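Local coordinates for lipoprotein LpqN (PDB 6E5F), which supports cell envelope biogenesis in Mycobacterium tuberculosis, binds a trehalose glycolipid analogue, and may connect MmpL lipid transporters with periplasmic proteins, at residues 70-75 and 124-129; 94-99 and 106-111. All coordinates share one frame; numbering follows the deposited sequence.

Both contacts are antiparallel strand pairings within one large curved sheet of the LpqN domain. Contact 1 pairs 70-75 with 124-129, which lies on strand 120-130; contact 2 is the hairpin of strands 93-96 and 106-109. The second of these hairpin strands also pairs with strand 120-130, so that long strand ties the two sites together. In sequence, the hairpin falls between the two segments of contact 1. Their centres are about 23 Å apart and their nearest atoms about 5 Å, without touching. Both build the sheet of a domain that holds the dodecyl-trehalose ligand, the hairpin nearer to it: the side chain of Ile-107 is about 8 Å from the ligand, that of Leu-125 about 14 Å.

Contact 1: residues 70-75 and 124-129; sequences IQETPV and ILSKLT
Glu-72 runs alongside Leu-128 on one face of the sheet and heads in the same direction, with CD2 of Leu-128 3.6 Å from CB of Glu-72. The CG of Glu-72 is anti to its own N (chi1 176°) and the chain beyond is extended, which carries the carboxylate past Leu-128 toward Ser-126. Any bond there from OG of Ser-126 to OE1 of Glu-72 is weak and doubtful, since Ser-126 has a second conformer and its proton another acceptor.

The other face holds two pairs in the same manner. Gln-71 follows Thr-129, its CB 3.5 Å from the hydroxyl OG1 of Thr-129, while the Thr-73 hydroxyl, in the conformer given here, rests against CB of Lys-127. A water stitches this face: it accepts from NE2 of Gln-71, donates to O of Lys-127 and, in that same conformer, hydrogen-bonds OG1 of Thr-73. The Lys-127 carbonyl also takes the N-H of Thr-73.

Val-75 closes the far end with both its methyls. CG1 meets CD2 of Leu-125 at 3.6 Å, and CG2 reaches CB of Lys-127 at 3.5 Å, the two side chains at about a right angle. Its N-H bonds to O of Leu-125 at 2.9 Å, tilted 32° from the carbonyl plane, and a second water joins O of Val-75 to N of Leu-125.

Helix 61-66 packs through Ile-65 on Ile-70, Glu-72 and Leu-128, whereas strand 195-206 bonds Val-198 to Ser-126, so the 124-129 part of strand 120-130 runs between 70-74 and 195-206.

Contact 2: residues 94-99 and 106-111; sequences RLLPES and GIVYTQ
Val-108 is where this hairpin packs most closely: its CG1 methyl lies 3.3 Å from CG of Arg-94 and 3.6 Å from CD2 of Leu-96. The Arg-94 chain travels beside Val-108 on the same face, whereas Leu-96 comes across Val-108 at about a right angle. The first torsion of Arg-94 (chi1 82°) sets CG between its own N and carbonyl carbon, and from there the chain extends to NE. The turn at the end of the chain (chi4 -98°) then lays the guanidinium with one face toward Val-108 CG1, which sits 3.6 Å from that plane, offset toward the rim. This is a methyl against a flat cation, with no polar partner across the contact.

The backbone is tight here too. N of Arg-94 bonds to O of Val-108 at 2.9 Å, and Val-108 N returns a bond to Arg-94 O. At the Leu-96 and Gly-106 pair the bonds are uneven. N of Leu-96 to O of Gly-106 is short, 2.7 Å, but the donor stands above the carbonyl plane; the reverse bond, Gly-106 N to Leu-96 O, stretches to 3.2 Å.

So the close packing surrounds buried Val-108, under the exposed Arg-94 chain. On the other face exposed Leu-95 barely meets Ile-107, CD1 to CG2 at 4.4 Å, while its CD1 grazes O of Gly-106. Ile-107 is instead buried by other parts of the chain, Pro-90 and Ile-121. Exposed Thr-110 lends its CG2 methyl to Arg-94, and its OG1 is hydrogen-bonded to O of Asp-92.

Together the two strands form an antiparallel beta hairpin, closed by the 97-105 loop and added to the edge of strand 120-130 through 106-109, within the same antiparallel sheet.

Contact 1: residues 70-75 and 124-129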
ATOM      1  N   ILE A  70      16.089  11.618   7.367  1.00 25.42           N
ATOM      2  CA  ILE A  70      14.652  11.594   7.131  1.00 23.76           C
ATOM      3  C   ILE A  70      13.974  11.095   8.394  1.00 24.03           C
ATOM      4  O   ILE A  70      14.318  10.027   8.912  1.00 28.42           O
ATOM      5  CB  ILE A  70      14.288  10.687   5.940  1.00 22.57           C
ATOM      6  CG1 ILE A  70      14.936  11.213   4.656  1.00 25.19           C
ATOM      7  CG2 ILE A  70      12.778  10.605   5.794  1.00 23.64           C
ATOM      8  CD1 ILE A  70      14.824  10.267   3.473  1.00 24.45           C
ATOM      9  N   GLN A  71      13.015  11.865   8.883  1.00 24.80           N
ATOM     10  CA  GLN A  71      12.192  11.469  10.011  1.00 28.68           C
ATOM     11  C   GLN A  71      10.888  10.891   9.485  1.00 27.48           C
ATOM     12  O   GLN A  71      10.238  11.495   8.627  1.00 24.83           O
ATOM     13  CB  GLN A  71      11.906  12.680  10.893  1.00 31.02           C
ATOM     14  CG  GLN A  71      11.061  12.379  12.105  1.00 37.11           C
ATOM     15  CD  GLN A  71      10.734  13.628  12.879  1.00 46.00           C
ATOM     16  OE1 GLN A  71      11.337  13.905  13.913  1.00 48.10           O
ATOM     17  NE2 GLN A  71       9.775  14.400  12.380  1.00 55.59           N
ATOM     18  N   GLU A  72      10.519   9.719   9.989  1.00 26.41           N
ATOM     19  CA  GLU A  72       9.275   9.057   9.628  1.00 24.84           C
ATOM     20  C   GLU A  72       8.380   8.980  10.854  1.00 27.76           C
ATOM     21  O   GLU A  72       8.807   8.499  11.909  1.00 31.52           O
ATOM     22  CB  GLU A  72       9.538   7.643   9.104  1.00 29.45           C
ATOM     23  CG  GLU A  72       8.267   6.866   8.798  1.00 29.90           C
ATOM     24  CD  GLU A  72       8.541   5.453   8.333  1.00 34.52           C
ATOM     25  OE1 GLU A  72       7.705   4.906   7.583  1.00 49.74           O
ATOM     26  OE2 GLU A  72       9.589   4.895   8.714  1.00 36.68           O
ATOM     27  N   THR A  73       7.143   9.444  10.709  1.00 25.84           N
ATOM     28  CA  THR A  73       6.180   9.354  11.788  0.58 32.26           C
ATOM     29  C   THR A  73       4.873   8.783  11.255  1.00 28.98           C
ATOM     30  O   THR A  73       4.442   9.112  10.143  1.00 24.89           O
ATOM     31  CB  THR A  73       5.941  10.719  12.451  0.58 36.88           C
ATOM     32  OG1 THR A  73       5.407  11.642  11.498  0.58 30.52           O
ATOM     33  CG2 THR A  73       7.248  11.274  13.022  0.58 39.78           C
ATOM     34  N   PRO A  74       4.239   7.889  12.008  1.00 27.88           N
ATOM     35  CA  PRO A  74       2.963   7.329  11.550  1.00 23.79           C
ATOM     36  C   PRO A  74       1.884   8.399  11.559  1.00 23.89           C
ATOM     37  O   PRO A  74       1.888   9.305  12.391  1.00 26.23           O
ATOM     38  CB  PRO A  74       2.665   6.237  12.581  1.00 30.50           C
ATOM     39  CG  PRO A  74       3.347   6.694  13.809  1.00 37.52           C
ATOM     40  CD  PRO A  74       4.592   7.404  13.357  1.00 35.56           C
ATOM     41  N   VAL A  75       0.956   8.290  10.616  1.00 22.92           N
ATOM     42  CA  VAL A  75      -0.140   9.240  10.471  1.00 22.26           C
ATOM     43  C   VAL A  75      -1.452   8.491  10.640  1.00 22.96           C
ATOM     44  O   VAL A  75      -1.598   7.362  10.160  1.00 24.86           O
ATOM     45  CB  VAL A  75      -0.094   9.933   9.094  1.00 23.12           C
ATOM     46  CG1 VAL A  75      -1.202  10.959   8.978  1.00 22.06           C
ATOM     47  CG2 VAL A  75       1.268  10.565   8.863  1.00 25.13           C
ATOM     48  N   ILE A 124      -1.506   2.082   5.034  1.00 18.60           N
ATOM     49  CA  ILE A 124      -0.559   2.669   5.974  1.00 18.76           C
ATOM     50  C   ILE A 124      -0.230   4.061   5.452  1.00 17.53           C
ATOM     51  O   ILE A 124      -0.027   4.242   4.245  1.00 18.20           O
ATOM     52  CB  ILE A 124       0.733   1.831   6.053  1.00 23.60           C
ATOM     53  CG1 ILE A 124       0.420   0.368   6.375  1.00 26.72           C
ATOM     54  CG2 ILE A 124       1.673   2.407   7.092  1.00 27.21           C
ATOM     55  CD1 ILE A 124       1.452  -0.597   5.838  1.00 43.02           C
ATOM     56  N   LEU A 125      -0.191   5.043   6.337  1.00 17.79           N
ATOM     57  CA  LEU A 125       0.178   6.402   5.963  1.00 18.71           C
ATOM     58  C   LEU A 125       1.305   6.868   6.871  1.00 18.48           C
ATOM     59  O   LEU A 125       1.199   6.780   8.098  1.00 20.27           O
ATOM     60  CB  LEU A 125      -1.012   7.353   6.055  1.00 18.80           C
ATOM     61  CG  LEU A 125      -0.765   8.789   5.553  1.00 17.92           C
ATOM     62  CD1 LEU A 125      -0.354   8.790   4.082  1.00 19.28           C
ATOM     63  CD2 LEU A 125      -2.001   9.640   5.756  1.00 22.77           C
ATOM     64  N   SER A 126       2.389   7.334   6.258  1.00 19.17           N
ATOM     65  CA  SER A 126       3.555   7.821   6.973  0.78 20.82           C
ATOM     66  C   SER A 126       3.849   9.247   6.533  1.00 18.88           C
ATOM     67  O   SER A 126       3.553   9.636   5.397  1.00 19.54           O
ATOM     68  CB  SER A 126       4.785   6.955   6.694  0.78 22.56           C
ATOM     69  OG  SER A 126       4.527   5.589   6.976  0.78 29.06           O
ATOM     70  N   LYS A 127       4.435  10.015   7.437  1.00 19.34           N
ATOM     71  CA  LYS A 127       4.845  11.388   7.183  1.00 19.33           C
ATOM     72  C   LYS A 127       6.364  11.411   7.213  1.00 20.95           C
ATOM     73  O   LYS A 127       6.972  11.025   8.218  1.00 21.96           O
ATOM     74  CB  LYS A 127       4.279  12.318   8.249  1.00 21.42           C
ATOM     75  CG  LYS A 127       4.645  13.783   8.062  1.00 23.28           C
ATOM     76  CD  LYS A 127       4.055  14.620   9.193  1.00 25.64           C
ATOM     77  CE  LYS A 127       4.285  16.100   8.987  1.00 31.15           C
ATOM     78  NZ  LYS A 127       3.704  16.893  10.109  1.00 34.07           N
ATOM     79  N   LEU A 128       6.970  11.839   6.109  1.00 19.23           N
ATOM     80  CA  LEU A 128       8.419  11.920   5.990  1.00 20.67           C
ATOM     81  C   LEU A 128       8.825  13.383   5.924  1.00 19.52           C
ATOM     82  O   LEU A 128       8.278  14.148   5.125  1.00 20.55           O
ATOM     83  CB  LEU A 128       8.894  11.199   4.727  1.00 19.94           C
ATOM     84  CG  LEU A 128       8.457   9.741   4.596  1.00 19.74           C
ATOM     85  CD1 LEU A 128       9.067   9.118   3.344  1.00 19.49           C
ATOM     86  CD2 LEU A 128       8.832   8.939   5.824  1.00 22.67           C
ATOM     87  N   THR A 129       9.766  13.774   6.776  1.00 20.94           N
ATOM     88  CA  THR A 129      10.307  15.124   6.766  1.00 19.80           C
ATOM     89  C   THR A 129      11.824  15.048   6.737  1.00 22.23           C
ATOM     90  O   THR A 129      12.428  14.030   7.083  1.00 25.40           O
ATOM     91  CB  THR A 129       9.848  15.928   7.991  1.00 27.57           C
ATOM     92  OG1 THR A 129      10.167  15.208   9.186  1.00 31.30           O
ATOM     93  CG2 THR A 129       8.349  16.180   7.932  1.00 30.93           C
TER
HETATM   94  O   HOH W   1       7.977  13.096  10.057  1.00 25.34           O
HETATM   95  O   HOH W   2      -0.911   4.712   9.203  1.00 23.12           O

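Contact 2: residues 94-99 and 106-111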
ATOM      1  N   ARG A  94     -15.955  -4.858   3.707  1.00 34.08           N
ATOM      2  CA  ARG A  94     -16.295  -4.090   4.896  1.00 39.44           C
ATOM      3  C   ARG A  94     -15.085  -3.290   5.358  1.00 41.95           C
ATOM      4  O   ARG A  94     -13.936  -3.705   5.183  1.00 34.99           O
ATOM      5  CB  ARG A  94     -16.827  -4.984   6.033  1.00 42.09           C
ATOM      6  CG  ARG A  94     -15.772  -5.682   6.892  1.00 54.67           C
ATOM      7  CD  ARG A  94     -16.347  -6.080   8.253  1.00 65.20           C
ATOM      8  NE  ARG A  94     -15.304  -6.254   9.263  1.00 66.08           N
ATOM      9  CZ  ARG A  94     -14.780  -7.423   9.626  1.00 67.35           C
ATOM     10  NH1 ARG A  94     -15.195  -8.556   9.072  1.00 74.66           N
ATOM     11  NH2 ARG A  94     -13.835  -7.457  10.556  1.00 71.60           N
ATOM     12  N   LEU A  95     -15.363  -2.140   5.962  1.00 35.09           N
ATOM     13  CA  LEU A  95     -14.314  -1.240   6.415  1.00 34.27           C
ATOM     14  C   LEU A  95     -13.634  -1.796   7.661  1.00 33.38           C
ATOM     15  O   LEU A  95     -14.291  -2.289   8.582  1.00 41.71           O
ATOM     16  CB  LEU A  95     -14.931   0.122   6.738  1.00 37.64           C
ATOM     17  CG  LEU A  95     -14.002   1.310   6.976  1.00 45.79           C
ATOM     18  CD1 LEU A  95     -13.039   1.495   5.818  1.00 51.78           C
ATOM     19  CD2 LEU A  95     -14.830   2.570   7.184  1.00 55.08           C
ATOM     20  N   LEU A  96     -12.297  -1.713   7.682  1.00 32.10           N
ATOM     21  CA  LEU A  96     -11.519  -2.080   8.857  1.00 32.42           C
ATOM     22  C   LEU A  96     -11.089  -0.815   9.579  1.00 26.66           C
ATOM     23  O   LEU A  96     -10.516   0.080   8.944  1.00 29.02           O
ATOM     24  CB  LEU A  96     -10.274  -2.859   8.441  1.00 36.51           C
ATOM     25  CG  LEU A  96     -10.472  -4.263   7.864  1.00 35.09           C
ATOM     26  CD1 LEU A  96      -9.127  -4.855   7.471  1.00 41.83           C
ATOM     27  CD2 LEU A  96     -11.185  -5.165   8.853  1.00 44.42           C
ATOM     28  N   PRO A  97     -11.334  -0.679  10.878  1.00 28.70           N
ATOM     29  CA  PRO A  97     -10.848   0.505  11.591  1.00 28.39           C
ATOM     30  C   PRO A  97      -9.333   0.468  11.720  1.00 30.30           C
ATOM     31  O   PRO A  97      -8.682  -0.550  11.487  1.00 29.85           O
ATOM     32  CB  PRO A  97     -11.530   0.399  12.957  1.00 33.67           C
ATOM     33  CG  PRO A  97     -11.718  -1.064  13.153  1.00 33.01           C
ATOM     34  CD  PRO A  97     -11.985  -1.639  11.785  1.00 32.38           C
ATOM     35  N   GLU A  98      -8.764   1.615  12.077  1.00 25.60           N
ATOM     36  CA  GLU A  98      -7.336   1.674  12.351  1.00 24.09           C
ATOM     37  C   GLU A  98      -7.002   0.763  13.525  1.00 25.33           C
ATOM     38  O   GLU A  98      -7.650   0.807  14.570  1.00 28.03           O
ATOM     39  CB  GLU A  98      -6.931   3.098  12.708  1.00 26.98           C
ATOM     40  CG  GLU A  98      -6.999   4.073  11.565  1.00 27.42           C
ATOM     41  CD  GLU A  98      -6.309   5.377  11.898  1.00 27.37           C
ATOM     42  OE1 GLU A  98      -5.892   5.548  13.063  1.00 32.08           O
ATOM     43  OE2 GLU A  98      -6.179   6.231  10.997  1.00 28.09           O
ATOM     44  N   SER A  99      -5.979  -0.064  13.349  1.00 24.99           N
ATOM     45  CA  SER A  99      -5.566  -0.997  14.387  1.00 27.22           C
ATOM     46  C   SER A  99      -4.109  -1.353  14.147  1.00 26.82           C
ATOM     47  O   SER A  99      -3.496  -0.911  13.170  1.00 27.40           O
ATOM     48  CB  SER A  99      -6.446  -2.247  14.371  1.00 28.72           C
ATOM     49  OG  SER A  99      -6.245  -2.969  13.167  1.00 28.73           O
ATOM     50  N   GLY A 106      -8.442  -0.140   6.513  1.00 28.02           N
ATOM     51  CA  GLY A 106      -8.384  -1.034   5.376  1.00 28.42           C
ATOM     52  C   GLY A 106      -9.764  -1.566   5.055  1.00 28.29           C
ATOM     53  O   GLY A 106     -10.777  -1.054   5.532  1.00 32.36           O
ATOM     54  N   ILE A 107      -9.777  -2.603   4.220  1.00 28.45           N
ATOM     55  CA  ILE A 107     -11.005  -3.288   3.853  1.00 28.27           C
ATOM     56  C   ILE A 107     -10.732  -4.782   3.845  1.00 28.79           C
ATOM     57  O   ILE A 107      -9.621  -5.226   3.534  1.00 27.24           O
ATOM     58  CB  ILE A 107     -11.552  -2.819   2.487  1.00 29.93           C
ATOM     59  CG1 ILE A 107     -10.470  -2.930   1.411  1.00 26.03           C
ATOM     60  CG2 ILE A 107     -12.071  -1.394   2.587  1.00 29.98           C
ATOM     61  CD1 ILE A 107     -10.964  -2.630   0.008  1.00 28.67           C
ATOM     62  N   VAL A 108     -11.756  -5.555   4.191  1.00 31.01           N
ATOM     63  CA  VAL A 108     -11.696  -7.010   4.172  1.00 27.70           C
ATOM     64  C   VAL A 108     -12.906  -7.525   3.406  1.00 33.30           C
ATOM     65  O   VAL A 108     -13.999  -6.954   3.492  1.00 36.05           O
ATOM     66  CB  VAL A 108     -11.641  -7.601   5.595  1.00 33.13           C
ATOM     67  CG1 VAL A 108     -12.862  -7.188   6.405  1.00 37.95           C
ATOM     68  CG2 VAL A 108     -11.529  -9.115   5.539  1.00 38.86           C
ATOM     69  N   TYR A 109     -12.706  -8.596   2.642  1.00 32.00           N
ATOM     70  CA  TYR A 109     -13.777  -9.184   1.849  1.00 33.80           C
ATOM     71  C   TYR A 109     -14.701  -9.996   2.750  1.00 34.04           C
ATOM     72  O   TYR A 109     -14.237 -10.790   3.575  1.00 36.23           O
ATOM     73  CB  TYR A 109     -13.170 -10.077   0.767  1.00 33.91           C
ATOM     74  CG  TYR A 109     -14.154 -10.572  -0.268  1.00 34.35           C
ATOM     75  CD1 TYR A 109     -14.882  -9.682  -1.044  1.00 44.85           C
ATOM     76  CD2 TYR A 109     -14.335 -11.932  -0.487  1.00 34.51           C
ATOM     77  CE1 TYR A 109     -15.777 -10.128  -1.996  1.00 43.31           C
ATOM     78  CE2 TYR A 109     -15.225 -12.388  -1.439  1.00 42.03           C
ATOM     79  CZ  TYR A 109     -15.942 -11.482  -2.191  1.00 45.88           C
ATOM     80  OH  TYR A 109     -16.832 -11.931  -3.141  1.00 52.40           O
ATOM     81  N   THR A 110     -16.009  -9.801   2.588  1.00 41.47           N
ATOM     82  CA  THR A 110     -17.000 -10.378   3.489  1.00 41.41           C
ATOM     83  C   THR A 110     -17.480 -11.762   3.066  1.00 46.67           C
ATOM     84  O   THR A 110     -18.332 -12.337   3.752  1.00 49.77           O
ATOM     85  CB  THR A 110     -18.213  -9.445   3.616  1.00 42.75           C
ATOM     86  OG1 THR A 110     -18.880  -9.346   2.350  1.00 52.69           O
ATOM     87  CG2 THR A 110     -17.782  -8.064   4.074  1.00 47.42           C
ATOM     88  N   GLN A 111     -16.971 -12.307   1.965  1.00 42.47           N
ATOM     89  CA  GLN A 111     -17.346 -13.644   1.501  1.00 45.50           C
ATOM     90  C   GLN A 111     -16.097 -14.456   1.186  1.00 39.66           C
ATOM     91  O   GLN A 111     -15.934 -14.973   0.076  1.00 43.85           O
ATOM     92  CB  GLN A 111     -18.267 -13.547   0.288  1.00 53.43           C
ATOM     93  CG  GLN A 111     -19.672 -13.080   0.634  1.00 64.30           C
ATOM     94  CD  GLN A 111     -20.394 -12.456  -0.543  1.00 73.59           C
ATOM     95  OE1 GLN A 111     -19.870 -12.410  -1.656  1.00 79.61           O
ATOM     96  NE2 GLN A 111     -21.604 -11.967  -0.300  1.00 74.40           N
TER